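Local coordinates for pyridoxamine 5'-phosphate oxidase family protein (Corynebacterium diphtheriae NCTC 13129, PDB 3CP3) that is of unknown function but, as a pyridoxamine 5'-phosphate oxidase family protein with an antiparallel beta fold, probably binds a flavin such as FMN, at residues D10-S22 and R128-V140. Numbering follows the deposited sequence.
Sequences DPITILDSSDSLS and RIDVREVSGRAFV
T13 and A138 form a hydrogen-bonded pair where the N-terminal strand 12-15 runs antiparallel along the C-terminal end of strand 125-139, adding an edge to the antiparallel sheet of a fold consistent with the FMN-binding split barrel of the pyridoxamine 5'-phosphate oxidase family and bringing the two ends of the modelled chain together. T13 N gives a nearly straight bond to A138 O (2.8 Å), and A138 N returns one to T13 O. Beyond them V140 N reaches P11 O, while L15 N bonds to G136 O. There the pairing opens: a water bridges the gap, donating to L15 O at 2.6 Å and accepting from G136 N.

Apolar side chains divide between the two faces. On one, I12 meets the F139 ring obliquely, CG1 to CD1 at 4.2 Å; I12 and F139 also pack on T66 and P44 of the second subunit, respectively, and the R137 guanidinium forms a salt bridge with D41 of that subunit, placing this face at the dimer contact. On the other, L15 lies over the neighbouring strand, its CD1 against the R137 backbone and its CD2 at 4.1 Å from A138 CB.

Past the turn, helix 17-25 crosses the same strand nearly at right angles (84° for the segment 17-22). With chi1 at 179°, V134 swings CG1 away from its own N and against S20 CB at 3.6 Å, and L21 CD2 touches both methyls of V134.

The helix start is fixed by polar bonds: D16 is the N-cap, its OD1 accepting from D19 N, and its carbonyl takes both S20 N and S20 OG. That S20 OG also sits just 3.1 Å from G136 CA, a close approach made at G136, where there is no side chain in the way.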
ATOM      1  N   ASP A  10      -2.802  10.944  20.184  1.00 62.78           N
ATOM      2  CA  ASP A  10      -3.921  10.246  20.908  1.00 62.80           C
ATOM      3  C   ASP A  10      -4.511   9.152  20.028  1.00 61.84           C
ATOM      4  O   ASP A  10      -4.581   7.995  20.457  1.00 62.11           O
ATOM      5  CB  ASP A  10      -5.028  11.221  21.355  1.00 62.97           C
ATOM      6  CG  ASP A  10      -4.693  11.950  22.643  1.00 65.20           C
ATOM      7  OD1 ASP A  10      -3.507  12.304  22.836  1.00 68.52           O
ATOM      8  OD2 ASP A  10      -5.618  12.189  23.463  1.00 65.78           O
ATOM      9  N   PRO A  11      -4.947   9.513  18.795  1.00 60.87           N
ATOM     10  CA  PRO A  11      -5.475   8.476  17.911  1.00 59.48           C
ATOM     11  C   PRO A  11      -4.386   7.617  17.251  1.00 57.87           C
ATOM     12  O   PRO A  11      -4.714   6.580  16.668  1.00 57.83           O
ATOM     13  CB  PRO A  11      -6.240   9.279  16.849  1.00 59.75           C
ATOM     14  CG  PRO A  11      -5.489  10.572  16.749  1.00 60.37           C
ATOM     15  CD  PRO A  11      -5.015  10.855  18.166  1.00 60.73           C
ATOM     16  N   ILE A  12      -3.122   8.053  17.318  1.00 55.58           N
ATOM     17  CA  ILE A  12      -2.014   7.305  16.718  1.00 53.17           C
ATOM     18  C   ILE A  12      -1.008   6.877  17.785  1.00 51.00           C
ATOM     19  O   ILE A  12      -0.398   7.718  18.471  1.00 51.71           O
ATOM     20  CB  ILE A  12      -1.295   8.076  15.570  1.00 53.86           C
ATOM     21  CG1 ILE A  12      -2.289   8.478  14.481  1.00 54.09           C
ATOM     22  CG2 ILE A  12      -0.171   7.214  14.921  1.00 53.57           C
ATOM     23  CD1 ILE A  12      -1.611   9.068  13.257  1.00 55.86           C
ATOM     24  N   THR A  13      -0.865   5.558  17.935  1.00 47.15           N
ATOM     25  CA  THR A  13       0.095   4.991  18.866  1.00 42.70           C
ATOM     26  C   THR A  13       1.251   4.583  17.993  1.00 40.13           C
ATOM     27  O   THR A  13       1.064   3.939  16.955  1.00 38.42           O
ATOM     28  CB  THR A  13      -0.494   3.801  19.615  1.00 42.79           C
ATOM     29  OG1 THR A  13      -1.533   4.261  20.481  1.00 43.14           O
ATOM     30  CG2 THR A  13       0.556   3.099  20.468  1.00 42.57           C
ATOM     31  N   ILE A  14       2.448   4.987  18.380  1.00 37.14           N
ATOM     32  CA  ILE A  14       3.631   4.548  17.665  1.00 35.40           C
ATOM     33  C   ILE A  14       4.001   3.220  18.305  1.00 33.90           C
ATOM     34  O   ILE A  14       4.149   3.165  19.526  1.00 31.37           O
ATOM     35  CB  ILE A  14       4.800   5.544  17.806  1.00 36.03           C
ATOM     36  CG1 ILE A  14       4.363   6.954  17.342  1.00 38.64           C
ATOM     37  CG2 ILE A  14       6.050   5.045  17.082  1.00 35.60           C
ATOM     38  CD1 ILE A  14       3.684   6.964  15.974  1.00 44.36           C
ATOM     39  N   LEU A  15       4.139   2.168  17.489  1.00 31.08           N
ATOM     40  CA  LEU A  15       4.553   0.858  18.012  1.00 30.41           C
ATOM     41  C   LEU A  15       6.065   0.757  18.158  1.00 29.82           C
ATOM     42  O   LEU A  15       6.822   1.427  17.430  1.00 29.68           O
ATOM     43  CB  LEU A  15       4.011  -0.298  17.148  1.00 30.07           C
ATOM     44  CG  LEU A  15       2.509  -0.200  16.812  1.00 29.43           C
ATOM     45  CD1 LEU A  15       2.025  -1.269  15.775  1.00 25.97           C
ATOM     46  CD2 LEU A  15       1.727  -0.301  18.088  1.00 28.06           C
ATOM     47  N   ASP A  16       6.514  -0.073  19.093  1.00 29.76           N
ATOM     48  CA  ASP A  16       7.937  -0.388  19.164  1.00 29.43           C
ATOM     49  C   ASP A  16       8.350  -1.283  17.961  1.00 29.77           C
ATOM     50  O   ASP A  16       7.503  -1.907  17.312  1.00 29.28           O
ATOM     51  CB  ASP A  16       8.356  -0.896  20.566  1.00 30.90           C
ATOM     52  CG  ASP A  16       7.793  -2.249  20.901  1.00 32.89           C
ATOM     53  OD1 ASP A  16       8.110  -3.197  20.177  1.00 30.77           O
ATOM     54  OD2 ASP A  16       7.085  -2.384  21.926  1.00 38.51           O
ATOM     55  N   SER A  17       9.634  -1.249  17.602  1.00 29.42           N
ATOM     56  CA  SER A  17      10.169  -2.038  16.484  1.00 30.04           C
ATOM     57  C   SER A  17       9.905  -3.555  16.618  1.00 28.33           C
ATOM     58  O   SER A  17       9.509  -4.201  15.656  1.00 29.42           O
ATOM     59  CB  SER A  17      11.695  -1.807  16.379  1.00 31.48           C
ATOM     60  OG  SER A  17      12.215  -2.731  15.427  1.00 37.79           O
ATOM     61  N   SER A  18      10.115  -4.125  17.796  1.00 26.17           N
ATOM     62  CA  SER A  18       9.850  -5.563  17.994  1.00 26.81           C
ATOM     63  C   SER A  18       8.407  -5.922  17.755  1.00 25.41           C
ATOM     64  O   SER A  18       8.117  -6.941  17.152  1.00 25.76           O
ATOM     65  CB  SER A  18      10.141  -5.985  19.442  1.00 25.63           C
ATOM     66  OG  SER A  18      11.517  -6.199  19.618  1.00 33.92           O
ATOM     67  N   ASP A  19       7.494  -5.121  18.306  1.00 24.85           N
ATOM     68  CA  ASP A  19       6.044  -5.304  18.093  1.00 24.40           C
ATOM     69  C   ASP A  19       5.754  -5.217  16.590  1.00 25.12           C
ATOM     70  O   ASP A  19       5.064  -6.067  15.991  1.00 24.29           O
ATOM     71  CB  ASP A  19       5.310  -4.216  18.910  1.00 24.14           C
ATOM     72  CG  ASP A  19       3.780  -4.401  18.966  1.00 24.87           C
ATOM     73  OD1 ASP A  19       3.226  -5.483  18.589  1.00 23.10           O
ATOM     74  OD2 ASP A  19       3.103  -3.408  19.313  1.00 23.94           O
ATOM     75  N   SER A  20       6.245  -4.154  15.975  1.00 25.44           N
ATOM     76  CA  SER A  20       6.074  -3.938  14.543  1.00 25.89           C
ATOM     77  C   SER A  20       6.501  -5.129  13.693  1.00 25.37           C
ATOM     78  O   SER A  20       5.747  -5.619  12.803  1.00 27.83           O
ATOM     79  CB  SER A  20       6.885  -2.693  14.132  1.00 26.33           C
ATOM     80  OG  SER A  20       6.194  -1.548  14.620  1.00 26.41           O
ATOM     81  N   LEU A  21       7.694  -5.591  13.942  1.00 26.16           N
ATOM     82  CA  LEU A  21       8.200  -6.782  13.190  1.00 27.72           C
ATOM     83  C   LEU A  21       7.459  -8.084  13.496  1.00 28.92           C
ATOM     84  O   LEU A  21       7.241  -8.895  12.578  1.00 30.38           O
ATOM     85  CB  LEU A  21       9.693  -6.954  13.405  1.00 27.90           C
ATOM     86  CG  LEU A  21      10.512  -5.809  12.795  1.00 28.94           C
ATOM     87  CD1 LEU A  21      11.957  -5.974  13.258  1.00 32.26           C
ATOM     88  CD2 LEU A  21      10.365  -5.775  11.280  1.00 28.55           C
ATOM     89  N   SER A  22       7.067  -8.308  14.760  1.00 27.69           N
ATOM     90  CA  SER A  22       6.212  -9.476  15.026  1.00 26.49           C
ATOM     91  C   SER A  22       4.908  -9.385  14.213  1.00 26.72           C
ATOM     92  O   SER A  22       4.426 -10.367  13.577  1.00 26.53           O
ATOM     93  CB  SER A  22       5.878  -9.544  16.504  1.00 24.89           C
ATOM     94  OG  SER A  22       7.064  -9.651  17.277  1.00 25.34           O
ATOM     95  N   ARG A 128      15.332  -9.567  -2.388  1.00 28.83           N
ATOM     96  CA  ARG A 128      15.628  -9.318  -0.985  1.00 28.68           C
ATOM     97  C   ARG A 128      15.476  -7.828  -0.711  1.00 29.50           C
ATOM     98  O   ARG A 128      16.008  -7.015  -1.459  1.00 27.51           O
ATOM     99  CB  ARG A 128      17.090  -9.667  -0.666  1.00 29.26           C
ATOM    100  CG  ARG A 128      17.462  -9.560   0.827  1.00 31.70           C
ATOM    101  CD  ARG A 128      18.929  -9.133   1.004  1.00 36.34           C
ATOM    102  NE  ARG A 128      19.765  -9.680  -0.059  1.00 37.71           N
ATOM    103  CZ  ARG A 128      20.704  -9.018  -0.721  1.00 40.29           C
ATOM    104  NH1 ARG A 128      20.988  -7.733  -0.459  1.00 38.44           N
ATOM    105  NH2 ARG A 128      21.376  -9.655  -1.673  1.00 40.80           N
ATOM    106  N   ILE A 129      14.786  -7.489   0.379  1.00 29.06           N
ATOM    107  CA  ILE A 129      14.757  -6.116   0.870  1.00 30.44           C
ATOM    108  C   ILE A 129      15.637  -6.009   2.097  1.00 30.94           C
ATOM    109  O   ILE A 129      15.368  -6.654   3.087  1.00 31.67           O
ATOM    110  CB  ILE A 129      13.308  -5.574   1.237  1.00 30.73           C
ATOM    111  CG1 ILE A 129      12.331  -5.789   0.066  1.00 30.95           C
ATOM    112  CG2 ILE A 129      13.433  -4.045   1.566  1.00 29.61           C
ATOM    113  CD1 ILE A 129      10.802  -5.567   0.377  1.00 30.90           C
ATOM    114  N   ASP A 130      16.660  -5.166   2.030  1.00 30.57           N
ATOM    115  CA  ASP A 130      17.461  -4.837   3.179  1.00 31.75           C
ATOM    116  C   ASP A 130      16.771  -3.665   3.868  1.00 33.16           C
ATOM    117  O   ASP A 130      16.661  -2.594   3.288  1.00 34.75           O
ATOM    118  CB  ASP A 130      18.851  -4.384   2.736  1.00 31.82           C
ATOM    119  CG  ASP A 130      19.738  -5.544   2.319  1.00 31.22           C
ATOM    120  OD1 ASP A 130      19.581  -6.676   2.803  1.00 30.61           O
ATOM    121  OD2 ASP A 130      20.578  -5.323   1.470  1.00 31.49           O
ATOM    122  N   VAL A 131      16.334  -3.884   5.106  1.00 33.07           N
ATOM    123  CA  VAL A 131      15.518  -2.944   5.848  1.00 34.87           C
ATOM    124  C   VAL A 131      16.360  -1.909   6.570  1.00 35.70           C
ATOM    125  O   VAL A 131      17.279  -2.253   7.328  1.00 36.83           O
ATOM    126  CB  VAL A 131      14.643  -3.722   6.814  1.00 34.93           C
ATOM    127  CG1 VAL A 131      13.776  -2.760   7.696  1.00 36.26           C
ATOM    128  CG2 VAL A 131      13.737  -4.641   6.006  1.00 32.63           C
ATOM    129  N   ARG A 132      16.074  -0.642   6.274  1.00 36.04           N
ATOM    130  CA  ARG A 132      16.771   0.520   6.865  1.00 36.62           C
ATOM    131  C   ARG A 132      15.974   1.051   8.075  1.00 35.41           C
ATOM    132  O   ARG A 132      16.569   1.544   9.046  1.00 34.04           O
ATOM    133  CB  ARG A 132      16.797   1.621   5.796  1.00 37.07           C
ATOM    134  CG  ARG A 132      17.963   2.582   5.737  1.00 45.55           C
ATOM    135  CD  ARG A 132      17.600   3.702   4.650  1.00 45.47           C
ATOM    136  NE  ARG A 132      17.351   3.054   3.363  1.00 49.81           N
ATOM    137  CZ  ARG A 132      16.414   3.403   2.490  1.00 47.12           C
ATOM    138  NH1 ARG A 132      15.592   4.411   2.720  1.00 48.46           N
ATOM    139  NH2 ARG A 132      16.298   2.716   1.384  1.00 44.31           N
ATOM    140  N   GLU A 133      14.642   0.975   7.993  0.50 33.15           N
ATOM    141  CA  GLU A 133      13.742   1.564   9.010  0.50 33.43           C
ATOM    142  C   GLU A 133      12.451   0.759   9.145  0.50 32.66           C
ATOM    143  O   GLU A 133      11.936   0.198   8.157  0.50 32.24           O
ATOM    144  CB  GLU A 133      13.342   3.016   8.661  0.50 32.76           C
ATOM    145  CG  GLU A 133      14.451   4.074   8.737  0.50 34.79           C
ATOM    146  CD  GLU A 133      13.984   5.477   8.313  0.50 36.85           C
ATOM    147  OE1 GLU A 133      14.574   6.062   7.375  0.50 40.53           O
ATOM    148  OE2 GLU A 133      13.039   6.020   8.924  0.50 38.84           O
ATOM    149  N   VAL A 134      11.893   0.771  10.350  1.00 32.01           N
ATOM    150  CA  VAL A 134      10.656   0.040  10.643  1.00 32.17           C
ATOM    151  C   VAL A 134       9.759   1.080  11.284  1.00 32.23           C
ATOM    152  O   VAL A 134      10.189   1.745  12.235  1.00 30.88           O
ATOM    153  CB  VAL A 134      10.937  -1.025  11.712  1.00 32.51           C
ATOM    154  CG1 VAL A 134       9.637  -1.800  12.063  1.00 33.63           C
ATOM    155  CG2 VAL A 134      12.052  -1.985  11.254  1.00 32.09           C
ATOM    156  N   SER A 135       8.554   1.273  10.761  1.00 31.12           N
ATOM    157  CA  SER A 135       7.608   2.157  11.453  1.00 31.84           C
ATOM    158  C   SER A 135       6.281   1.492  11.666  1.00 30.24           C
ATOM    159  O   SER A 135       5.583   1.215  10.709  1.00 28.68           O
ATOM    160  CB  SER A 135       7.385   3.465  10.684  1.00 33.91           C
ATOM    161  OG  SER A 135       8.642   4.056  10.407  1.00 40.45           O
ATOM    162  N   GLY A 136       5.874   1.319  12.917  1.00 28.26           N
ATOM    163  CA  GLY A 136       4.577   0.676  13.130  1.00 26.90           C
ATOM    164  C   GLY A 136       3.661   1.680  13.749  1.00 27.29           C
ATOM    165  O   GLY A 136       4.083   2.469  14.579  1.00 26.09           O
ATOM    166  N   ARG A 137       2.389   1.621  13.404  1.00 27.18           N
ATOM    167  CA  ARG A 137       1.424   2.551  13.988  1.00 30.76           C
ATOM    168  C   ARG A 137       0.157   1.788  14.267  1.00 30.58           C
ATOM    169  O   ARG A 137      -0.197   0.904  13.496  1.00 31.07           O
ATOM    170  CB  ARG A 137       1.123   3.649  12.952  1.00 31.86           C
ATOM    171  CG  ARG A 137       2.323   4.496  12.625  1.00 38.18           C
ATOM    172  CD  ARG A 137       1.989   5.585  11.623  1.00 47.92           C
ATOM    173  NE  ARG A 137       2.200   5.141  10.257  1.00 54.43           N
ATOM    174  CZ  ARG A 137       2.527   5.969   9.255  1.00 57.68           C
ATOM    175  NH1 ARG A 137       2.675   7.267   9.485  1.00 58.30           N
ATOM    176  NH2 ARG A 137       2.714   5.492   8.026  1.00 57.22           N
ATOM    177  N   ALA A 138      -0.522   2.141  15.342  1.00 31.92           N
ATOM    178  CA  ALA A 138      -1.857   1.695  15.553  1.00 33.56           C
ATOM    179  C   ALA A 138      -2.709   2.960  15.595  1.00 35.53           C
ATOM    180  O   ALA A 138      -2.344   3.971  16.198  1.00 36.43           O
ATOM    181  CB  ALA A 138      -1.993   0.935  16.894  1.00 32.02           C
ATOM    182  N   PHE A 139      -3.874   2.839  15.000  1.00 38.48           N
ATOM    183  CA  PHE A 139      -4.850   3.905  14.890  1.00 41.21           C
ATOM    184  C   PHE A 139      -6.127   3.521  15.637  1.00 41.93           C
ATOM    185  O   PHE A 139      -6.691   2.488  15.336  1.00 42.46           O
ATOM    186  CB  PHE A 139      -5.186   4.053  13.396  1.00 41.26           C
ATOM    187  CG  PHE A 139      -3.982   4.063  12.477  1.00 42.47           C
ATOM    188  CD1 PHE A 139      -3.480   5.280  11.976  1.00 44.56           C
ATOM    189  CD2 PHE A 139      -3.389   2.862  12.045  1.00 41.60           C
ATOM    190  CE1 PHE A 139      -2.376   5.292  11.094  1.00 40.05           C
ATOM    191  CE2 PHE A 139      -2.282   2.854  11.185  1.00 42.26           C
ATOM    192  CZ  PHE A 139      -1.773   4.099  10.692  1.00 42.53           C
ATOM    193  N   VAL A 140      -6.585   4.343  16.588  1.00 43.14           N
ATOM    194  CA  VAL A 140      -7.855   4.124  17.278  1.00 44.54           C
ATOM    195  C   VAL A 140      -8.763   5.360  17.204  1.00 45.08           C
ATOM    196  O   VAL A 140      -9.814   5.325  16.562  1.00 45.40           O
ATOM    197  CB  VAL A 140      -7.647   3.739  18.762  1.00 44.97           C
ATOM    198  CG1 VAL A 140      -8.972   3.786  19.544  1.00 45.94           C
ATOM    199  CG2 VAL A 140      -6.989   2.362  18.863  1.00 46.40           C
TER
HETATM  200  O   HOH W   1       7.711   1.807  15.013  1.00 39.92           O